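Conserved hypothetical secreted protein (Helicobacter pylori, PDB 4RNZ) is a cell shape-determining metallopeptidase of the M23B family that probably cleaves peptide bonds in peptidoglycan with the help of a bound zinc ion. Local coordinates at residues L9-F14 / E34-I39; L66-Y71 / Y77-I82. All blocks are in the same frame, centred on the assembly; numbering follows the deposited sequence.

Contact 1 (L9-F14 / E34-I39). With ZN (zinc ion), chain B.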
ATOM      1  N   LEU A   9       8.430 -17.663  -5.414  1.00 47.53           N
ATOM      2  CA  LEU A   9       9.762 -17.410  -5.965  1.00 44.16           C
ATOM      3  C   LEU A   9      10.360 -16.037  -5.617  1.00 41.91           C
ATOM      4  O   LEU A   9       9.641 -15.085  -5.359  1.00 40.86           O
ATOM      5  CB  LEU A   9       9.724 -17.594  -7.467  1.00 46.95           C
ATOM      6  CG  LEU A   9       9.373 -19.006  -7.942  1.00 49.80           C
ATOM      7  CD1 LEU A   9       9.432 -19.069  -9.460  1.00 49.02           C
ATOM      8  CD2 LEU A   9      10.286 -20.052  -7.302  1.00 52.15           C
ATOM      9  N   THR A  10      11.683 -15.960  -5.551  1.00 40.24           N
ATOM     10  CA  THR A  10      12.392 -14.694  -5.595  1.00 39.98           C
ATOM     11  C   THR A  10      12.690 -14.375  -7.073  1.00 34.95           C
ATOM     12  O   THR A  10      12.462 -15.203  -7.939  1.00 36.44           O
ATOM     13  CB  THR A  10      13.732 -14.788  -4.864  1.00 43.65           C
ATOM     14  OG1 THR A  10      14.453 -15.925  -5.377  1.00 44.14           O
ATOM     15  CG2 THR A  10      13.517 -14.940  -3.363  1.00 46.55           C
ATOM     16  N   LEU A  11      13.200 -13.180  -7.353  1.00 33.10           N
ATOM     17  CA  LEU A  11      13.606 -12.865  -8.716  1.00 32.50           C
ATOM     18  C   LEU A  11      14.639 -13.922  -9.145  1.00 33.43           C
ATOM     19  O   LEU A  11      14.529 -14.542 -10.181  1.00 31.83           O
ATOM     20  CB  LEU A  11      14.156 -11.440  -8.798  1.00 31.10           C
ATOM     21  CG  LEU A  11      14.789 -11.048 -10.127  1.00 31.38           C
ATOM     22  CD1 LEU A  11      13.802 -11.226 -11.289  1.00 33.86           C
ATOM     23  CD2 LEU A  11      15.327  -9.632 -10.066  1.00 33.19           C
ATOM     24  N   LEU A  12      15.608 -14.177  -8.284  1.00 36.61           N
ATOM     25  CA  LEU A  12      16.689 -15.105  -8.608  1.00 36.50           C
ATOM     26  C   LEU A  12      16.152 -16.512  -8.879  1.00 37.43           C
ATOM     27  O   LEU A  12      16.515 -17.170  -9.873  1.00 34.26           O
ATOM     28  CB  LEU A  12      17.683 -15.082  -7.453  1.00 39.54           C
ATOM     29  CG  LEU A  12      19.116 -15.534  -7.573  1.00 43.03           C
ATOM     30  CD1 LEU A  12      19.802 -14.961  -8.804  1.00 41.41           C
ATOM     31  CD2 LEU A  12      19.811 -15.105  -6.278  1.00 43.63           C
ATOM     32  N   GLY A  13      15.252 -16.965  -8.017  1.00 35.84           N
ATOM     33  CA  GLY A  13      14.597 -18.233  -8.227  1.00 35.51           C
ATOM     34  C   GLY A  13      13.845 -18.248  -9.535  1.00 37.54           C
ATOM     35  O   GLY A  13      13.833 -19.255 -10.211  1.00 37.65           O
ATOM     36  N   PHE A  14      13.215 -17.127  -9.914  1.00 34.94           N
ATOM     37  CA  PHE A  14      12.511 -17.073 -11.190  1.00 33.56           C
ATOM     38  C   PHE A  14      13.505 -17.176 -12.364  1.00 32.16           C
ATOM     39  O   PHE A  14      13.239 -17.845 -13.374  1.00 32.74           O
ATOM     40  CB  PHE A  14      11.669 -15.783 -11.265  1.00 32.43           C
ATOM     41  CG  PHE A  14      10.888 -15.632 -12.529  1.00 32.24           C
ATOM     42  CD1 PHE A  14       9.652 -16.253 -12.681  1.00 32.66           C
ATOM     43  CD2 PHE A  14      11.372 -14.850 -13.565  1.00 31.56           C
ATOM     44  CE1 PHE A  14       8.937 -16.102 -13.854  1.00 33.67           C
ATOM     45  CE2 PHE A  14      10.656 -14.698 -14.738  1.00 33.39           C
ATOM     46  CZ  PHE A  14       9.446 -15.324 -14.892  1.00 31.64           C
ATOM     47  N   GLU A  34      17.554  -4.026  -3.992  1.00 34.32           N
ATOM     48  CA  GLU A  34      16.526  -3.715  -2.993  1.00 37.51           C
ATOM     49  C   GLU A  34      15.147  -3.633  -3.676  1.00 33.85           C
ATOM     50  O   GLU A  34      14.156  -4.176  -3.200  1.00 32.92           O
ATOM     51  CB  GLU A  34      16.814  -2.389  -2.284  1.00 38.79           C
ATOM     52  CG  GLU A  34      17.881  -2.449  -1.200  1.00 42.54           C
ATOM     53  CD  GLU A  34      17.813  -1.259  -0.225  1.00 40.82           C
ATOM     54  OE1 GLU A  34      18.327  -1.393   0.899  1.00 37.97           O
ATOM     55  OE2 GLU A  34      17.250  -0.194  -0.570  1.00 38.26           O
ATOM     56  N   LEU A  35      15.119  -2.974  -4.819  1.00 33.10           N
ATOM     57  CA  LEU A  35      13.894  -2.794  -5.599  1.00 36.04           C
ATOM     58  C   LEU A  35      13.297  -4.173  -5.963  1.00 34.87           C
ATOM     59  O   LEU A  35      12.092  -4.436  -5.762  1.00 33.02           O
ATOM     60  CB  LEU A  35      14.238  -1.956  -6.837  1.00 38.04           C
ATOM     61  CG  LEU A  35      13.431  -0.766  -7.318  1.00 42.01           C
ATOM     62  CD1 LEU A  35      12.973   0.153  -6.194  1.00 43.80           C
ATOM     63  CD2 LEU A  35      14.265  -0.009  -8.343  1.00 40.32           C
ATOM     64  N   SER A  36      14.170  -5.076  -6.415  1.00 31.70           N
ATOM     65  CA  SER A  36      13.781  -6.413  -6.810  1.00 30.38           C
ATOM     66  C   SER A  36      13.292  -7.293  -5.684  1.00 29.30           C
ATOM     67  O   SER A  36      12.635  -8.277  -5.940  1.00 27.79           O
ATOM     68  CB  SER A  36      14.951  -7.115  -7.503  1.00 33.42           C
ATOM     69  OG  SER A  36      15.907  -7.584  -6.560  1.00 35.67           O
ATOM     70  N   ALA A  37      13.609  -6.959  -4.437  1.00 29.02           N
ATOM     71  CA  ALA A  37      13.162  -7.760  -3.300  1.00 32.36           C
ATOM     72  C   ALA A  37      11.684  -7.561  -2.967  1.00 33.76           C
ATOM     73  O   ALA A  37      11.161  -8.260  -2.111  1.00 38.25           O
ATOM     74  CB  ALA A  37      14.014  -7.445  -2.063  1.00 34.70           C
ATOM     75  N   GLU A  38      11.011  -6.621  -3.616  1.00 37.57           N
ATOM     76  CA  GLU A  38       9.611  -6.333  -3.263  1.00 42.68           C
ATOM     77  C   GLU A  38       8.559  -6.946  -4.186  1.00 40.40           C
ATOM     78  O   GLU A  38       7.440  -6.439  -4.282  1.00 39.26           O
ATOM     79  CB  GLU A  38       9.385  -4.818  -3.130  1.00 46.38           C
ATOM     80  CG  GLU A  38       9.792  -4.254  -1.772  1.00 51.47           C
ATOM     81  CD  GLU A  38       9.086  -4.924  -0.566  1.00 57.03           C
ATOM     82  OE1 GLU A  38       9.718  -5.072   0.507  1.00 57.90           O
ATOM     83  OE2 GLU A  38       7.897  -5.297  -0.664  1.00 55.70           O
ATOM     84  N   ILE A  39       8.890  -8.060  -4.824  1.00 38.51           N
ATOM     85  CA  ILE A  39       7.904  -8.810  -5.580  1.00 36.13           C
ATOM     86  C   ILE A  39       7.041  -9.524  -4.548  1.00 39.58           C
ATOM     87  O   ILE A  39       7.522 -10.384  -3.817  1.00 39.34           O
ATOM     88  CB  ILE A  39       8.550  -9.855  -6.509  1.00 34.89           C
ATOM     89  CG1 ILE A  39       9.494  -9.200  -7.520  1.00 35.00           C
ATOM     90  CG2 ILE A  39       7.473 -10.640  -7.240  1.00 37.45           C
ATOM     91  CD1 ILE A  39      10.289 -10.218  -8.310  1.00 35.04           C
TER
HETATM   92 ZN    ZN B 501      16.802   1.177   0.810  1.00 32.61          ZN
HETATM   93  O   HOH W   1      12.852 -10.941  -5.395  1.00 40.92           O
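Leu11 reaches from the first turn of helix 11-17 to Ser36 of helix 30-36 and to Ile39 further along the chain. Both helices belong to the N-terminal domain of Csd3 and pack against its antiparallel sheet. Along the leucine, CB comes first and lies 4.1 Å from CD1 of Ile39. CG stands anti to the backbone N (chi1 172°), which swings the branched end toward helix 30-36. Of its two methyls, CD2 touches Ser36 CB at 3.6 Å, while CD1 points to the sheet. A leucine suits this place because its fork can serve a helix and a sheet at once. Small Ser36 lets the methyl come close, and its OG bonds back to Lys33 O within its own helix. Thr10 caps helix 11-17: its OG1 accepts from Gly13 N at 2.9 Å, a fairly straight bond (161°).

At the far end of the second segment, Glu34 binds zinc through OE2 at 2.0 Å, with His219, Asp223 and His301 completing the site; OE1 is held by His266. The glutamate thus ties helix 30-36 of the N-terminal region to the metal. No direct hydrogen bond joins the two segments, but a water bridges them, accepting from Leu11 N at 3.0 Å and donating to Ser36 O at 2.7 Å.

Contact 2 (L66-Y71 / Y77-I82)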
ATOM      1  N   LEU A  66       5.373   0.538 -10.735  1.00 30.73           N
ATOM      2  CA  LEU A  66       6.673   0.114 -11.255  1.00 32.29           C
ATOM      3  C   LEU A  66       6.728  -1.402 -11.404  1.00 29.24           C
ATOM      4  O   LEU A  66       6.216  -2.162 -10.552  1.00 27.33           O
ATOM      5  CB  LEU A  66       7.797   0.560 -10.316  1.00 35.16           C
ATOM      6  CG  LEU A  66       9.209   0.488 -10.884  1.00 38.40           C
ATOM      7  CD1 LEU A  66       9.436   1.574 -11.927  1.00 39.23           C
ATOM      8  CD2 LEU A  66      10.228   0.625  -9.750  1.00 42.71           C
ATOM      9  N   GLN A  67       7.366  -1.847 -12.483  1.00 26.82           N
ATOM     10  CA  GLN A  67       7.488  -3.273 -12.761  1.00 25.88           C
ATOM     11  C   GLN A  67       8.849  -3.635 -13.322  1.00 26.19           C
ATOM     12  O   GLN A  67       9.525  -2.834 -13.938  1.00 23.62           O
ATOM     13  CB  GLN A  67       6.396  -3.763 -13.741  1.00 27.66           C
ATOM     14  CG  GLN A  67       6.465  -3.210 -15.158  1.00 27.62           C
ATOM     15  CD  GLN A  67       5.186  -3.458 -15.977  1.00 27.46           C
ATOM     16  OE1 GLN A  67       4.529  -4.487 -15.851  1.00 28.59           O
ATOM     17  NE2 GLN A  67       4.845  -2.506 -16.826  1.00 28.72           N
ATOM     18  N   ILE A  68       9.233  -4.883 -13.106  1.00 26.04           N
ATOM     19  CA  ILE A  68      10.424  -5.417 -13.726  1.00 27.48           C
ATOM     20  C   ILE A  68      10.034  -5.881 -15.118  1.00 28.26           C
ATOM     21  O   ILE A  68       9.084  -6.642 -15.264  1.00 28.41           O
ATOM     22  CB  ILE A  68      10.923  -6.642 -12.954  1.00 28.16           C
ATOM     23  CG1 ILE A  68      11.522  -6.196 -11.624  1.00 30.44           C
ATOM     24  CG2 ILE A  68      11.944  -7.446 -13.767  1.00 28.46           C
ATOM     25  CD1 ILE A  68      11.780  -7.360 -10.685  1.00 32.75           C
ATOM     26  N   HIS A  69      10.785  -5.438 -16.117  1.00 27.26           N
ATOM     27  CA  HIS A  69      10.671  -5.969 -17.468  1.00 27.64           C
ATOM     28  C   HIS A  69      11.923  -6.771 -17.818  1.00 26.94           C
ATOM     29  O   HIS A  69      13.019  -6.204 -17.924  1.00 27.62           O
ATOM     30  CB  HIS A  69      10.503  -4.812 -18.453  1.00 27.63           C
ATOM     31  CG  HIS A  69      10.306  -5.240 -19.879  1.00 28.99           C
ATOM     32  ND1 HIS A  69      10.645  -4.435 -20.957  1.00 30.29           N
ATOM     33  CD2 HIS A  69       9.816  -6.388 -20.406  1.00 28.16           C
ATOM     34  CE1 HIS A  69      10.384  -5.080 -22.081  1.00 30.20           C
ATOM     35  NE2 HIS A  69       9.858  -6.254 -21.776  1.00 29.20           N
ATOM     36  N   ILE A  70      11.755  -8.079 -17.991  1.00 29.70           N
ATOM     37  CA  ILE A  70      12.821  -8.960 -18.451  1.00 31.06           C
ATOM     38  C   ILE A  70      12.544  -9.305 -19.891  1.00 33.08           C
ATOM     39  O   ILE A  70      11.416  -9.693 -20.238  1.00 29.03           O
ATOM     40  CB  ILE A  70      12.880 -10.277 -17.659  1.00 31.29           C
ATOM     41  CG1 ILE A  70      13.374  -9.998 -16.232  1.00 34.45           C
ATOM     42  CG2 ILE A  70      13.782 -11.296 -18.346  1.00 30.55           C
ATOM     43  CD1 ILE A  70      13.013 -11.075 -15.240  1.00 36.30           C
ATOM     44  N   TYR A  71      13.554  -9.148 -20.743  1.00 30.65           N
ATOM     45  CA  TYR A  71      13.350  -9.483 -22.158  1.00 32.67           C
ATOM     46  C   TYR A  71      14.642  -9.974 -22.772  1.00 31.95           C
ATOM     47  O   TYR A  71      15.739  -9.544 -22.379  1.00 29.32           O
ATOM     48  CB  TYR A  71      12.801  -8.308 -22.963  1.00 31.98           C
ATOM     49  CG  TYR A  71      13.626  -7.062 -22.840  1.00 33.49           C
ATOM     50  CD1 TYR A  71      13.469  -6.225 -21.745  1.00 31.57           C
ATOM     51  CD2 TYR A  71      14.586  -6.719 -23.798  1.00 31.75           C
ATOM     52  CE1 TYR A  71      14.223  -5.082 -21.611  1.00 31.74           C
ATOM     53  CE2 TYR A  71      15.342  -5.571 -23.660  1.00 31.10           C
ATOM     54  CZ  TYR A  71      15.150  -4.762 -22.562  1.00 31.84           C
ATOM     55  OH  TYR A  71      15.886  -3.629 -22.380  1.00 35.88           O
ATOM     56  N   TYR A  77      19.736 -11.537 -22.279  1.00 38.42           N
ATOM     57  CA  TYR A  77      18.591 -11.095 -21.509  1.00 35.00           C
ATOM     58  C   TYR A  77      18.934  -9.772 -20.897  1.00 34.97           C
ATOM     59  O   TYR A  77      20.105  -9.467 -20.629  1.00 34.01           O
ATOM     60  CB  TYR A  77      18.235 -12.107 -20.421  1.00 35.33           C
ATOM     61  CG  TYR A  77      17.451 -13.294 -20.926  1.00 35.74           C
ATOM     62  CD1 TYR A  77      16.062 -13.266 -20.976  1.00 36.46           C
ATOM     63  CD2 TYR A  77      18.093 -14.455 -21.335  1.00 35.48           C
ATOM     64  CE1 TYR A  77      15.337 -14.361 -21.415  1.00 37.36           C
ATOM     65  CE2 TYR A  77      17.384 -15.547 -21.775  1.00 36.19           C
ATOM     66  CZ  TYR A  77      16.006 -15.503 -21.817  1.00 36.90           C
ATOM     67  OH  TYR A  77      15.312 -16.608 -22.255  1.00 37.76           O
ATOM     68  N   PHE A  78      17.900  -8.966 -20.692  1.00 32.73           N
ATOM     69  CA  PHE A  78      18.052  -7.651 -20.107  1.00 32.26           C
ATOM     70  C   PHE A  78      17.001  -7.464 -19.024  1.00 29.70           C
ATOM     71  O   PHE A  78      15.992  -8.114 -19.062  1.00 28.79           O
ATOM     72  CB  PHE A  78      17.870  -6.619 -21.203  1.00 34.45           C
ATOM     73  CG  PHE A  78      18.994  -6.619 -22.200  1.00 34.81           C
ATOM     74  CD1 PHE A  78      18.975  -7.477 -23.294  1.00 36.72           C
ATOM     75  CD2 PHE A  78      20.090  -5.810 -22.008  1.00 36.57           C
ATOM     76  CE1 PHE A  78      20.031  -7.485 -24.189  1.00 38.46           C
ATOM     77  CE2 PHE A  78      21.159  -5.825 -22.907  1.00 38.27           C
ATOM     78  CZ  PHE A  78      21.115  -6.654 -23.994  1.00 36.97           C
ATOM     79  N   LEU A  79      17.229  -6.550 -18.090  1.00 30.73           N
ATOM     80  CA  LEU A  79      16.254  -6.297 -17.048  1.00 30.74           C
ATOM     81  C   LEU A  79      16.137  -4.819 -16.843  1.00 33.47           C
ATOM     82  O   LEU A  79      17.132  -4.155 -16.534  1.00 32.47           O
ATOM     83  CB  LEU A  79      16.700  -7.009 -15.777  1.00 32.03           C
ATOM     84  CG  LEU A  79      15.673  -7.139 -14.667  1.00 31.05           C
ATOM     85  CD1 LEU A  79      15.974  -8.375 -13.833  1.00 31.36           C
ATOM     86  CD2 LEU A  79      15.628  -5.860 -13.841  1.00 32.88           C
ATOM     87  N   ASP A  80      14.931  -4.295 -17.054  1.00 28.65           N
ATOM     88  CA  ASP A  80      14.658  -2.887 -16.825  1.00 32.09           C
ATOM     89  C   ASP A  80      13.592  -2.777 -15.747  1.00 28.64           C
ATOM     90  O   ASP A  80      12.786  -3.679 -15.582  1.00 28.35           O
ATOM     91  CB  ASP A  80      14.128  -2.169 -18.086  1.00 31.39           C
ATOM     92  CG  ASP A  80      15.129  -2.135 -19.217  1.00 37.09           C
ATOM     93  OD1 ASP A  80      16.330  -2.036 -18.945  1.00 38.11           O
ATOM     94  OD2 ASP A  80      14.705  -2.196 -20.389  1.00 37.41           O
ATOM     95  N   PHE A  81      13.589  -1.644 -15.063  1.00 29.62           N
ATOM     96  CA  PHE A  81      12.514  -1.281 -14.146  1.00 28.82           C
ATOM     97  C   PHE A  81      11.731  -0.225 -14.884  1.00 29.96           C
ATOM     98  O   PHE A  81      12.282   0.813 -15.218  1.00 30.14           O
ATOM     99  CB  PHE A  81      13.096  -0.765 -12.853  1.00 29.32           C
ATOM    100  CG  PHE A  81      13.776  -1.833 -12.045  1.00 29.28           C
ATOM    101  CD1 PHE A  81      13.055  -2.612 -11.146  1.00 30.76           C
ATOM    102  CD2 PHE A  81      15.131  -2.077 -12.198  1.00 33.22           C
ATOM    103  CE1 PHE A  81      13.672  -3.623 -10.409  1.00 30.01           C
ATOM    104  CE2 PHE A  81      15.756  -3.073 -11.461  1.00 32.97           C
ATOM    105  CZ  PHE A  81      15.027  -3.851 -10.571  1.00 32.35           C
ATOM    106  N   ILE A  82      10.462  -0.499 -15.178  1.00 29.79           N
ATOM    107  CA  ILE A  82       9.681   0.398 -16.022  1.00 29.98           C
ATOM    108  C   ILE A  82       8.329   0.741 -15.415  1.00 28.38           C
ATOM    109  O   ILE A  82       7.846   0.004 -14.558  1.00 29.11           O
ATOM    110  CB  ILE A  82       9.476  -0.217 -17.426  1.00 29.80           C
ATOM    111  CG1 ILE A  82       8.637  -1.479 -17.352  1.00 30.99           C
ATOM    112  CG2 ILE A  82      10.821  -0.513 -18.075  1.00 31.76           C
ATOM    113  CD1 ILE A  82       8.190  -1.991 -18.714  1.00 32.10           C
TER
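Tyr71 lays one face of its ring against CB of Phe78, which sits 3.9 Å from the ring centroid and 24° off the normal, a CH-pi contact. The two rings are nearly parallel but slid so far apart that they barely overlap. The first torsion of Tyr71 places CG between the backbone N and the carbonyl carbon (chi1 54°), folding the ring over the neighbouring strand and carrying its hydroxyl to Asp80. There OH donates to Asp80 OD2 at 2.7 Å, meeting the syn side of the carboxylate from 33° out of its plane. A tyrosine can thus offer an apolar face to Phe78 and a donor to an acid.

The strands form a beta hairpin, the last two strands of a five-stranded antiparallel sheet. Gln67 with Ile82, His69 with Asp80 and Tyr71 with Phe78 are hydrogen-bonded pairs, each with two backbone bonds; His69 N to Asp80 O, at 2.7 Å, is one of them. On the face of these pairs, Ile82 CG1 packs on Gln67 CG at 3.5 Å and its CD1 reaches His69 CB at 3.7 Å. The polar ends lead elsewhere, Gln67 OE1 to Arg146 and His69 NE2 to Gln57.

The other face is apolar and receives helices 11-17 and 30-36. Ile68 and Phe81, a non-hydrogen-bonded pair, lie side by side, and CG1 of the isoleucine approaches Phe81 CE1 to 3.6 Å. The branched Ile68 also sends CG2 to Leu79 CG, 3.8 Å away, while Leu79 CD1 meets Ile70 CG1 at 3.9 Å.

Contact 1 rests on the apolar face of the hairpin of contact 2, their centres about 12 Å apart. Leu11 straddles the two strands: its CD2 lies 4.0 Å from Leu79 CD1 and its CD1 4.0 Å from Ile70 CD1. From segment 34-39, Leu35 CB packs at 4.0 Å on Phe81 CE1 and Ile39 CD1 lies 4.0 Å from Ile68 CD1. The sheet therefore underlies the helix that brings Glu34 to the zinc, and the side chain of Phe81 comes within about 9 Å of that of Glu34. Glu34 joins three ligands from the peptidase region, an occupancy of the metal site consistent with a latent, self-blocked form of the enzyme.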